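Local coordinates for twitching motility pilus retraction protein (Geobacter sulfurreducens PCA, PDB 5ZFQ) that probably powers the retraction of type IV pili by hydrolysing ATP as a hexameric motor, at residues 176-181 with 194-199. Sequence-based numbering, arbitrary orientation.
Sequences ERHDHI and HKSCVV
The first residues of two parallel strands, 180-185 and 198-203, the latter outermost of the sheet within this chain, meet here in the mixed sheet of the ATPase core, a worked example of how parallel pairing begins. Asp179 O accepts Val198 N at 2.8 Å, and Val198 O then receives Ile181 N at 2.7 Å in a nearly straight bond (166°). Val198 O also lies in the ring plane of His180 at its edge, 3.4 Å from CD2, while ND1 of that ring is hydrogen-bonded to Asp222 O. Just ahead of the paired residues, Cys197 SG takes over from the backbone: it accepts Asp179 N at 3.4 Å and rests 3.7 Å from Ile181 CD1. With SG beside its own backbone N (chi1 -65°), the thiol reaches back to the loop that follows helix 162-176. Replacing the thiol by the methyl of an alanine is likely to leave Asp179 N without this acceptor and open a gap beside Ile181 CD1. Asn174 OD1, at the end of that helix, accepts Cys197 N, and His45 of a second subunit meets the His180 ring edge-to-face. Such pairing of neighbouring parallel strands, with a helix packed on one face, is typical of the RecA-like alpha/beta core of secretion ATPases.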
loop_
_atom_site.group_PDB
_atom_site.type_symbol
_atom_site.label_atom_id
_atom_site.label_comp_id
_atom_site.label_asym_id
_atom_site.label_seq_id
_atom_site.Cartn_x
_atom_site.Cartn_y
_atom_site.Cartn_z
ATOM N N GLU A 176 -20.850 24.114 36.451
ATOM C CA GLU A 176 -20.065 24.276 37.669
ATOM C C GLU A 176 -18.692 24.918 37.470
ATOM O O GLU A 176 -18.219 25.615 38.358
ATOM C CB GLU A 176 -19.893 22.920 38.357
ATOM C CG GLU A 176 -21.178 22.314 38.880
ATOM C CD GLU A 176 -20.970 20.938 39.512
ATOM O OE1 GLU A 176 -19.802 20.482 39.645
ATOM O OE2 GLU A 176 -21.988 20.309 39.872
ATOM N N ARG A 177 -18.047 24.698 36.325
ATOM C CA ARG A 177 -16.671 25.181 36.146
ATOM C C ARG A 177 -16.547 26.472 35.335
ATOM O O ARG A 177 -17.502 26.925 34.728
ATOM C CB ARG A 177 -15.815 24.095 35.486
ATOM C CG ARG A 177 -15.770 22.814 36.275
ATOM C CD ARG A 177 -14.902 21.737 35.654
ATOM N NE ARG A 177 -15.331 20.427 36.134
ATOM C CZ ARG A 177 -14.621 19.308 36.032
ATOM N NH1 ARG A 177 -13.423 19.314 35.466
ATOM N NH2 ARG A 177 -15.108 18.173 36.510
ATOM N N HIS A 178 -15.359 27.059 35.322
ATOM C CA HIS A 178 -15.078 28.160 34.408
ATOM C C HIS A 178 -13.993 27.748 33.408
ATOM O O HIS A 178 -12.878 28.297 33.399
ATOM C CB HIS A 178 -14.664 29.410 35.174
ATOM C CG HIS A 178 -15.656 29.822 36.212
ATOM N ND1 HIS A 178 -15.633 29.326 37.500
ATOM C CD2 HIS A 178 -16.727 30.650 36.141
ATOM C CE1 HIS A 178 -16.637 29.848 38.183
ATOM N NE2 HIS A 178 -17.316 30.651 37.382
ATOM N N ASP A 179 -14.342 26.779 32.564
ATOM C CA ASP A 179 -13.395 26.167 31.638
ATOM C C ASP A 179 -13.775 26.456 30.203
ATOM O O ASP A 179 -14.848 26.982 29.919
ATOM C CB ASP A 179 -13.321 24.641 31.837
ATOM C CG ASP A 179 -12.697 24.239 33.172
ATOM O OD1 ASP A 179 -11.998 25.078 33.812
ATOM O OD2 ASP A 179 -12.902 23.059 33.570
ATOM N N HIS A 180 -12.855 26.119 29.308
ATOM C CA HIS A 180 -13.108 26.120 27.878
ATOM C C HIS A 180 -13.360 24.671 27.512
ATOM O O HIS A 180 -12.478 23.836 27.692
ATOM C CB HIS A 180 -11.922 26.703 27.099
ATOM C CG HIS A 180 -12.077 26.616 25.616
ATOM N ND1 HIS A 180 -11.002 26.584 24.756
ATOM C CD2 HIS A 180 -13.185 26.554 24.838
ATOM C CE1 HIS A 180 -11.441 26.515 23.511
ATOM N NE2 HIS A 180 -12.761 26.499 23.531
ATOM N N ILE A 181 -14.577 24.381 27.053
ATOM C CA ILE A 181 -14.993 23.026 26.665
ATOM C C ILE A 181 -15.041 22.881 25.144
ATOM O O ILE A 181 -15.856 23.532 24.473
ATOM C CB ILE A 181 -16.403 22.648 27.235
ATOM C CG1 ILE A 181 -16.432 22.736 28.771
ATOM C CG2 ILE A 181 -16.818 21.258 26.759
ATOM C CD1 ILE A 181 -17.774 22.404 29.385
ATOM N N HIS A 194 -23.640 28.433 26.362
ATOM C CA HIS A 194 -22.647 28.757 27.380
ATOM C C HIS A 194 -23.364 28.924 28.717
ATOM O O HIS A 194 -24.409 29.581 28.803
ATOM C CB HIS A 194 -21.864 30.031 27.051
ATOM C CG HIS A 194 -21.217 30.009 25.705
ATOM N ND1 HIS A 194 -20.273 29.068 25.353
ATOM C CD2 HIS A 194 -21.387 30.803 24.620
ATOM C CE1 HIS A 194 -19.894 29.285 24.104
ATOM N NE2 HIS A 194 -20.552 30.330 23.635
ATOM N N LYS A 195 -22.820 28.307 29.755
ATOM C CA LYS A 195 -23.269 28.615 31.102
ATOM C C LYS A 195 -22.104 29.305 31.806
ATOM O O LYS A 195 -21.883 30.494 31.570
ATOM C CB LYS A 195 -23.760 27.358 31.812
ATOM C CG LYS A 195 -25.031 26.831 31.142
ATOM C CD LYS A 195 -25.706 25.702 31.874
ATOM C CE LYS A 195 -26.914 25.230 31.100
ATOM N NZ LYS A 195 -27.619 24.068 31.742
ATOM N N SER A 196 -21.339 28.588 32.625
ATOM C CA SER A 196 -20.115 29.172 33.191
ATOM C C SER A 196 -18.867 28.911 32.331
ATOM O O SER A 196 -17.882 29.638 32.425
ATOM C CB SER A 196 -19.879 28.649 34.602
ATOM O OG SER A 196 -20.879 29.110 35.490
ATOM N N CYS A 197 -18.908 27.864 31.513
ATOM C CA CYS A 197 -17.809 27.541 30.614
ATOM C C CYS A 197 -17.984 28.196 29.246
ATOM O O CYS A 197 -19.091 28.599 28.885
ATOM C CB CYS A 197 -17.681 26.023 30.435
ATOM S SG CYS A 197 -17.235 25.087 31.922
ATOM N N VAL A 198 -16.896 28.322 28.492
ATOM C CA VAL A 198 -17.021 28.644 27.075
ATOM C C VAL A 198 -17.074 27.317 26.313
ATOM O O VAL A 198 -16.174 26.474 26.457
ATOM C CB VAL A 198 -15.848 29.525 26.562
ATOM C CG1 VAL A 198 -15.872 29.650 25.039
ATOM C CG2 VAL A 198 -15.895 30.900 27.192
ATOM N N VAL A 199 -18.122 27.115 25.521
ATOM C CA VAL A 199 -18.285 25.840 24.827
ATOM C C VAL A 199 -18.168 25.959 23.295
ATOM O O VAL A 199 -18.914 26.703 22.655
ATOM C CB VAL A 199 -19.649 25.186 25.171
ATOM C CG1 VAL A 199 -19.741 23.797 24.548
ATOM C CG2 VAL A 199 -19.849 25.122 26.684
#